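Sqt1 (Chaetomium thermophilum, PDB 4ZOY) is a WD40-repeat beta-propeller chaperone of ribosome biogenesis that probably captures its ribosomal protein client while that client is still being translated. Local coordinates at residues Leu159-Ser162 and Asp163-Trp167; Pro25-Pro28 and Asn29-Ala32; Gly369-Glu373 and Asp374-Lys378. One frame throughout, in Å; residues are numbered along the deposited sequence.

The three contacts lie at different places round the propeller, about 27 Å apart between centres, and none shares a strand with another. Interaction 1 closes a hairpin inside one blade and is mostly buried; interaction 2 turns from the first to the second strand of another blade; interaction 3 lies on the connection from one blade to the next. Interactions 2 and 3 are only partly buried. The chemistry follows the place. Residues 159-167 combine strand ladder, Asx turn and a polar chain from an indole to a carboxylate. Between them, residues 25-32 have one turn bond and apolar contact, with Asn29 bonded outward to Asp51, whereas residues 369-378 join a turn and a histidine-valine contact to polar groups held by neighbouring strands and loops.

Interaction 1: residues Leu159-Ser162 and Asp163-Trp167; sequences LGAS and DGSVW
Leu159 and Trp167 pair across an antiparallel beta hairpin, that of strands 156-161 and 166-171 within one blade of the WD40 propeller. Two backbone bonds join them, Leu159 N to Trp167 O at 2.9 Å and Trp167 N to Leu159 O at 3.0 Å. Their side chains run alongside one another in the same direction. With its CG set between the backbone N and the carbonyl carbon (chi1 68°), Leu159 brings CD1 obliquely against the indole, 3.9 Å from Trp167 CD1. Packing here is tight: Gly160 CA comes within 3.4 Å of Ser165 O, which also accepts from Ala161 N, and Trp167 packs on Ile182 of the adjoining strand. The ordered part extends to Asp163, whose OD1 is gripped twice: by Ser165 N from above the carboxylate plane at 3.0 Å, forming an Asx turn, and by Ser165 OG on the syn side at 2.8 Å. Ser165 OG in turn accepts from Trp167 NE1, 2.8 Å away. An alanine in place of Ser165 would probably leave the indole N-H without its mate and the carboxylate with one donor fewer. Only the Ser162-Asp163 corner of the type I turn, closed by Gly164 N on Ala161 O, is looser and wetter, a water bonding to Ser162 OG there. The indole bond itself is bent (138° at the hydrogen), although Ser165 OG lies in the ring plane.

Interaction 2: residues Pro25-Pro28 and Asn29-Ala32; sequences PLYP and NIVA
A type I beta turn from Tyr27 to Ile30 carries the chain out of the loop after strand 18-23 and into strand 30-36, the second strand of its propeller blade. The turn is closed by Ile30 N on Tyr27 O at 2.9 Å, a nearly straight bond at the hydrogen (164°) whose donor nevertheless stands above the carbonyl plane. Pro28 and Asn29 form the two corners. On one flank, the CD1 end of Ile30 lies 4.0 Å from Tyr27 CB, an apolar contact beside the turn bond; Ile30 also packs on Phe97 and Val121, so it links the turn to the neighbouring blade. Asn29 folds back over the turn. Its CG stands between the backbone N and the carbonyl carbon (chi1 59°), which sets OD1 3.5 Å from Tyr27 CB, while ND2 on the other branch is hydrogen-bonded to Asp51 OD1. From CB the Tyr27 ring swings out beyond the turn. Leu26 CB sits over the centre of one of its faces, and the His24 ring meets it with the planes inclined. Farther along, Val31 CG2 reaches within 3.6 Å of Pro28 O, an oxygen that also takes a hydrogen bond from Gln23 NE2. With Ile30 and Ala32 paired by backbone bonds to His24 and Ala22, the arrangement is that of the hairpin joining the first two antiparallel strands of a WD40 blade.

Interaction 3: residues Gly369-Glu373 and Asp374-Lys378; sequences GAHAE and DPVVK
Asp374 meets His371 across a type II' beta turn on the connection between two propeller blades, with Asp374 N bonded to His371 O at 3.0 Å. Ala372 takes the first corner of this turn with a positive phi (53°), a place more often held by glycine. The Asp374 carboxylate lies beside the turn: OD2 comes 4.0 Å from Ala372 CB and receives a bond from a water, which in turn accepts from Glu373 N at 3.1 Å, while OD1 is held by Gln452 NE2. Pro375 then carries the chain out of the turn and touches Thr348. At Val376 the strand begins, and its side chain crosses that of His371 at about a right angle. With CG1 anti to the backbone N (chi1 -176°), Val376 leaves CG2 beside that N, from where it approaches the imidazole obliquely, 3.8 Å from His371 CD2. Beyond it the strand is bulged, Val377 and Lys378 sharing Cys398 as partner, and Lys378 NZ reaches Phe460 O. Both ring nitrogens of His371 are engaged, NE2 with Ser397 OG and ND1 with Asp401 OD1, as in the Asp-His-Ser network of WD40 blades. Polar bonds at two corners and valine methyls beside CD2 therefore probably fix the rotation of this buried imidazole.

Interaction 1: residues Leu159-Ser162 and Asp163-Trp167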
loop_
_atom_site.group_PDB
_atom_site.type_symbol
_atom_site.label_atom_id
_atom_site.label_comp_id
_atom_site.label_asym_id
_atom_site.label_seq_id
_atom_site.Cartn_x
_atom_site.Cartn_y
_atom_site.Cartn_z
ATOM N N LEU A 159 -1.662 5.278 -10.825
ATOM C CA LEU A 159 -0.914 4.032 -10.967
ATOM C C LEU A 159 0.503 4.315 -11.427
ATOM O O LEU A 159 0.791 5.362 -12.013
ATOM C CB LEU A 159 -1.622 3.086 -11.941
ATOM C CG LEU A 159 -1.702 3.454 -13.426
ATOM C CD1 LEU A 159 -0.427 3.124 -14.205
ATOM C CD2 LEU A 159 -2.914 2.727 -14.027
ATOM N N GLY A 160 1.390 3.360 -11.187
ATOM C CA GLY A 160 2.733 3.413 -11.724
ATOM C C GLY A 160 3.000 2.138 -12.488
ATOM O O GLY A 160 2.442 1.094 -12.143
ATOM N N ALA A 161 3.839 2.219 -13.516
ATOM C CA ALA A 161 4.030 1.091 -14.433
ATOM C C ALA A 161 5.489 0.691 -14.628
ATOM O O ALA A 161 6.404 1.387 -14.192
ATOM C CB ALA A 161 3.399 1.421 -15.786
ATOM N N SER A 162 5.698 -0.437 -15.308
ATOM C CA SER A 162 7.041 -0.981 -15.505
ATOM C C SER A 162 7.909 -0.121 -16.422
ATOM O O SER A 162 9.142 -0.212 -16.372
ATOM C CB SER A 162 6.963 -2.408 -16.065
ATOM O OG SER A 162 6.348 -2.436 -17.345
ATOM N N ASP A 163 7.279 0.719 -17.243
ATOM C CA ASP A 163 8.030 1.646 -18.100
ATOM C C ASP A 163 8.380 2.949 -17.383
ATOM O O ASP A 163 8.926 3.873 -17.984
ATOM C CB ASP A 163 7.260 1.932 -19.397
ATOM C CG ASP A 163 5.938 2.650 -19.175
ATOM O OD1 ASP A 163 5.543 2.896 -18.017
ATOM O OD2 ASP A 163 5.266 2.948 -20.187
ATOM N N GLY A 164 8.063 3.019 -16.092
ATOM C CA GLY A 164 8.407 4.183 -15.301
ATOM C C GLY A 164 7.319 5.229 -15.295
ATOM O O GLY A 164 7.409 6.211 -14.570
ATOM N N SER A 165 6.288 5.027 -16.109
ATOM C CA SER A 165 5.252 6.052 -16.228
ATOM C C SER A 165 4.288 6.028 -15.044
ATOM O O SER A 165 4.105 5.012 -14.376
ATOM C CB SER A 165 4.482 5.912 -17.555
ATOM O OG SER A 165 3.611 4.800 -17.563
ATOM N N VAL A 166 3.699 7.189 -14.787
ATOM C CA VAL A 166 2.729 7.360 -13.731
ATOM C C VAL A 166 1.513 8.021 -14.347
ATOM O O VAL A 166 1.632 9.070 -14.985
ATOM C CB VAL A 166 3.296 8.200 -12.582
ATOM C CG1 VAL A 166 2.207 8.534 -11.573
ATOM C CG2 VAL A 166 4.457 7.458 -11.922
ATOM N N TRP A 167 0.357 7.383 -14.182
ATOM C CA TRP A 167 -0.901 7.856 -14.750
ATOM C C TRP A 167 -1.881 8.210 -13.647
ATOM O O TRP A 167 -1.994 7.492 -12.646
ATOM C CB TRP A 167 -1.500 6.784 -15.669
ATOM C CG TRP A 167 -0.643 6.495 -16.863
ATOM C CD1 TRP A 167 0.560 5.839 -16.875
ATOM C CD2 TRP A 167 -0.912 6.864 -18.225
ATOM N NE1 TRP A 167 1.055 5.788 -18.155
ATOM C CE2 TRP A 167 0.169 6.403 -19.001
ATOM C CE3 TRP A 167 -1.966 7.534 -18.857
ATOM C CZ2 TRP A 167 0.234 6.598 -20.386
ATOM C CZ3 TRP A 167 -1.902 7.720 -20.235
ATOM C CH2 TRP A 167 -0.813 7.253 -20.979
HETATM O O HOH W 1 4.649 -0.666 -18.533
#

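Interaction 2: residues Pro25-Pro28 and Asn29-Ala32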
loop_
_atom_site.group_PDB
_atom_site.type_symbol
_atom_site.label_atom_id
_atom_site.label_comp_id
_atom_site.label_asym_id
_atom_site.label_seq_id
_atom_site.Cartn_x
_atom_site.Cartn_y
_atom_site.Cartn_z
ATOM N N PRO A 25 -14.023 1.483 1.385
ATOM C CA PRO A 25 -13.726 2.470 2.438
ATOM C C PRO A 25 -14.862 2.697 3.435
ATOM O O PRO A 25 -14.598 3.193 4.530
ATOM C CB PRO A 25 -13.447 3.757 1.645
ATOM C CG PRO A 25 -14.154 3.578 0.360
ATOM C CD PRO A 25 -14.023 2.096 0.049
ATOM N N LEU A 26 -16.085 2.343 3.063
ATOM C CA LEU A 26 -17.231 2.511 3.958
ATOM C C LEU A 26 -17.663 1.198 4.602
ATOM O O LEU A 26 -18.189 1.186 5.714
ATOM C CB LEU A 26 -18.416 3.106 3.207
ATOM C CG LEU A 26 -18.197 4.428 2.484
ATOM C CD1 LEU A 26 -19.501 4.888 1.854
ATOM C CD2 LEU A 26 -17.639 5.483 3.428
ATOM N N TYR A 27 -17.443 0.096 3.891
ATOM C CA TYR A 27 -17.938 -1.207 4.323
ATOM C C TYR A 27 -16.780 -2.199 4.385
ATOM O O TYR A 27 -16.444 -2.837 3.381
ATOM C CB TYR A 27 -19.032 -1.695 3.373
ATOM C CG TYR A 27 -20.071 -0.631 3.104
ATOM C CD1 TYR A 27 -20.888 -0.165 4.124
ATOM C CD2 TYR A 27 -20.231 -0.091 1.835
ATOM C CE1 TYR A 27 -21.836 0.815 3.892
ATOM C CE2 TYR A 27 -21.179 0.891 1.593
ATOM C CZ TYR A 27 -21.977 1.335 2.627
ATOM O OH TYR A 27 -22.921 2.308 2.391
ATOM N N PRO A 28 -16.160 -2.330 5.564
ATOM C CA PRO A 28 -14.921 -3.107 5.709
ATOM C C PRO A 28 -15.122 -4.587 5.389
ATOM O O PRO A 28 -14.152 -5.299 5.119
ATOM C CB PRO A 28 -14.547 -2.919 7.185
ATOM C CG PRO A 28 -15.377 -1.777 7.673
ATOM C CD PRO A 28 -16.603 -1.740 6.840
ATOM N N ASN A 29 -16.366 -5.049 5.406
ATOM C CA ASN A 29 -16.650 -6.441 5.078
ATOM C C ASN A 29 -16.522 -6.746 3.586
ATOM O O ASN A 29 -16.460 -7.903 3.183
ATOM C CB ASN A 29 -18.054 -6.815 5.557
ATOM C CG ASN A 29 -19.125 -5.944 4.940
ATOM O OD1 ASN A 29 -19.109 -4.721 5.095
ATOM N ND2 ASN A 29 -20.052 -6.564 4.211
ATOM N N ILE A 30 -16.492 -5.709 2.758
ATOM C CA ILE A 30 -16.385 -5.902 1.325
ATOM C C ILE A 30 -14.928 -5.782 0.915
ATOM O O ILE A 30 -14.329 -4.712 1.010
ATOM C CB ILE A 30 -17.247 -4.895 0.550
ATOM C CG1 ILE A 30 -18.714 -5.041 0.967
ATOM C CG2 ILE A 30 -17.082 -5.085 -0.954
ATOM C CD1 ILE A 30 -19.652 -4.127 0.222
ATOM N N VAL A 31 -14.362 -6.902 0.483
ATOM C CA VAL A 31 -12.946 -7.004 0.170
ATOM C C VAL A 31 -12.754 -7.681 -1.181
ATOM O O VAL A 31 -13.406 -8.683 -1.469
ATOM C CB VAL A 31 -12.201 -7.792 1.261
ATOM C CG1 VAL A 31 -10.762 -8.015 0.881
ATOM C CG2 VAL A 31 -12.297 -7.070 2.599
ATOM N N ALA A 32 -11.874 -7.122 -2.008
ATOM C CA ALA A 32 -11.513 -7.705 -3.292
ATOM C C ALA A 32 -10.103 -8.276 -3.243
ATOM O O ALA A 32 -9.202 -7.673 -2.663
ATOM C CB ALA A 32 -11.625 -6.666 -4.400
#

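Interaction 3: residues Gly369-Glu373 and Asp374-Lys378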
loop_
_atom_site.group_PDB
_atom_site.type_symbol
_atom_site.label_atom_id
_atom_site.label_comp_id
_atom_site.label_asym_id
_atom_site.label_seq_id
_atom_site.Cartn_x
_atom_site.Cartn_y
_atom_site.Cartn_z
ATOM N N GLY A 369 14.424 -9.441 13.325
ATOM C CA GLY A 369 13.688 -10.694 13.289
ATOM C C GLY A 369 12.196 -10.560 13.538
ATOM O O GLY A 369 11.545 -11.495 14.004
ATOM N N ALA A 370 11.641 -9.389 13.229
ATOM C CA ALA A 370 10.203 -9.178 13.313
ATOM C C ALA A 370 9.457 -10.225 12.491
ATOM O O ALA A 370 8.383 -10.684 12.889
ATOM C CB ALA A 370 9.842 -7.770 12.831
ATOM N N HIS A 371 10.040 -10.601 11.355
ATOM C CA HIS A 371 9.517 -11.726 10.592
ATOM C C HIS A 371 10.637 -12.717 10.308
ATOM O O HIS A 371 10.862 -13.138 9.167
ATOM C CB HIS A 371 8.827 -11.230 9.323
ATOM C CG HIS A 371 7.511 -10.585 9.617
ATOM N ND1 HIS A 371 6.324 -11.285 9.651
ATOM C CD2 HIS A 371 7.206 -9.314 9.978
ATOM C CE1 HIS A 371 5.343 -10.478 10.013
ATOM N NE2 HIS A 371 5.853 -9.274 10.216
ATOM N N ALA A 372 11.315 -13.093 11.391
ATOM C CA ALA A 372 12.505 -13.937 11.326
ATOM C C ALA A 372 13.511 -13.334 10.346
ATOM O O ALA A 372 13.790 -12.140 10.415
ATOM C CB ALA A 372 12.125 -15.362 10.936
ATOM N N GLU A 373 14.050 -14.130 9.433
ATOM C CA GLU A 373 14.966 -13.600 8.430
ATOM C C GLU A 373 14.296 -13.528 7.060
ATOM O O GLU A 373 14.973 -13.437 6.033
ATOM C CB GLU A 373 16.248 -14.441 8.360
ATOM C CG GLU A 373 17.174 -14.270 9.572
ATOM C CD GLU A 373 16.592 -14.829 10.860
ATOM O OE1 GLU A 373 16.344 -16.055 10.916
ATOM O OE2 GLU A 373 16.381 -14.047 11.817
ATOM N N ASP A 374 12.964 -13.566 7.055
ATOM C CA ASP A 374 12.181 -13.482 5.826
ATOM C C ASP A 374 11.717 -12.047 5.606
ATOM O O ASP A 374 11.542 -11.304 6.566
ATOM C CB ASP A 374 10.968 -14.417 5.884
ATOM C CG ASP A 374 11.356 -15.866 6.140
ATOM O OD1 ASP A 374 11.969 -16.474 5.242
ATOM O OD2 ASP A 374 11.033 -16.389 7.233
ATOM N N PRO A 375 11.510 -11.654 4.344
ATOM C CA PRO A 375 11.091 -10.273 4.050
ATOM C C PRO A 375 9.850 -9.778 4.789
ATOM O O PRO A 375 8.829 -10.463 4.869
ATOM C CB PRO A 375 10.812 -10.314 2.550
ATOM C CG PRO A 375 11.803 -11.303 2.042
ATOM C CD PRO A 375 11.963 -12.352 3.126
ATOM N N VAL A 376 9.957 -8.579 5.349
ATOM C CA VAL A 376 8.793 -7.860 5.829
ATOM C C VAL A 376 8.179 -7.188 4.616
ATOM O O VAL A 376 8.793 -6.321 3.996
ATOM C CB VAL A 376 9.146 -6.809 6.891
ATOM C CG1 VAL A 376 7.877 -6.157 7.431
ATOM C CG2 VAL A 376 9.933 -7.434 8.025
ATOM N N VAL A 377 6.979 -7.613 4.260
ATOM C CA VAL A 377 6.344 -7.213 3.017
ATOM C C VAL A 377 5.564 -5.904 3.159
ATOM O O VAL A 377 5.580 -5.041 2.261
ATOM C CB VAL A 377 5.421 -8.340 2.523
ATOM C CG1 VAL A 377 4.560 -7.885 1.356
ATOM C CG2 VAL A 377 6.266 -9.574 2.141
ATOM N N LYS A 378 4.872 -5.755 4.284
ATOM C CA LYS A 378 4.030 -4.591 4.509
ATOM C C LYS A 378 3.948 -4.258 5.976
ATOM O O LYS A 378 3.816 -5.150 6.809
ATOM C CB LYS A 378 2.620 -4.848 3.956
ATOM C CG LYS A 378 1.647 -3.692 4.185
ATOM C CD LYS A 378 0.303 -3.960 3.523
ATOM C CE LYS A 378 -0.725 -2.906 3.908
ATOM N NZ LYS A 378 -1.924 -2.951 3.019
HETATM O O HOH W 2 13.708 -17.062 8.588
#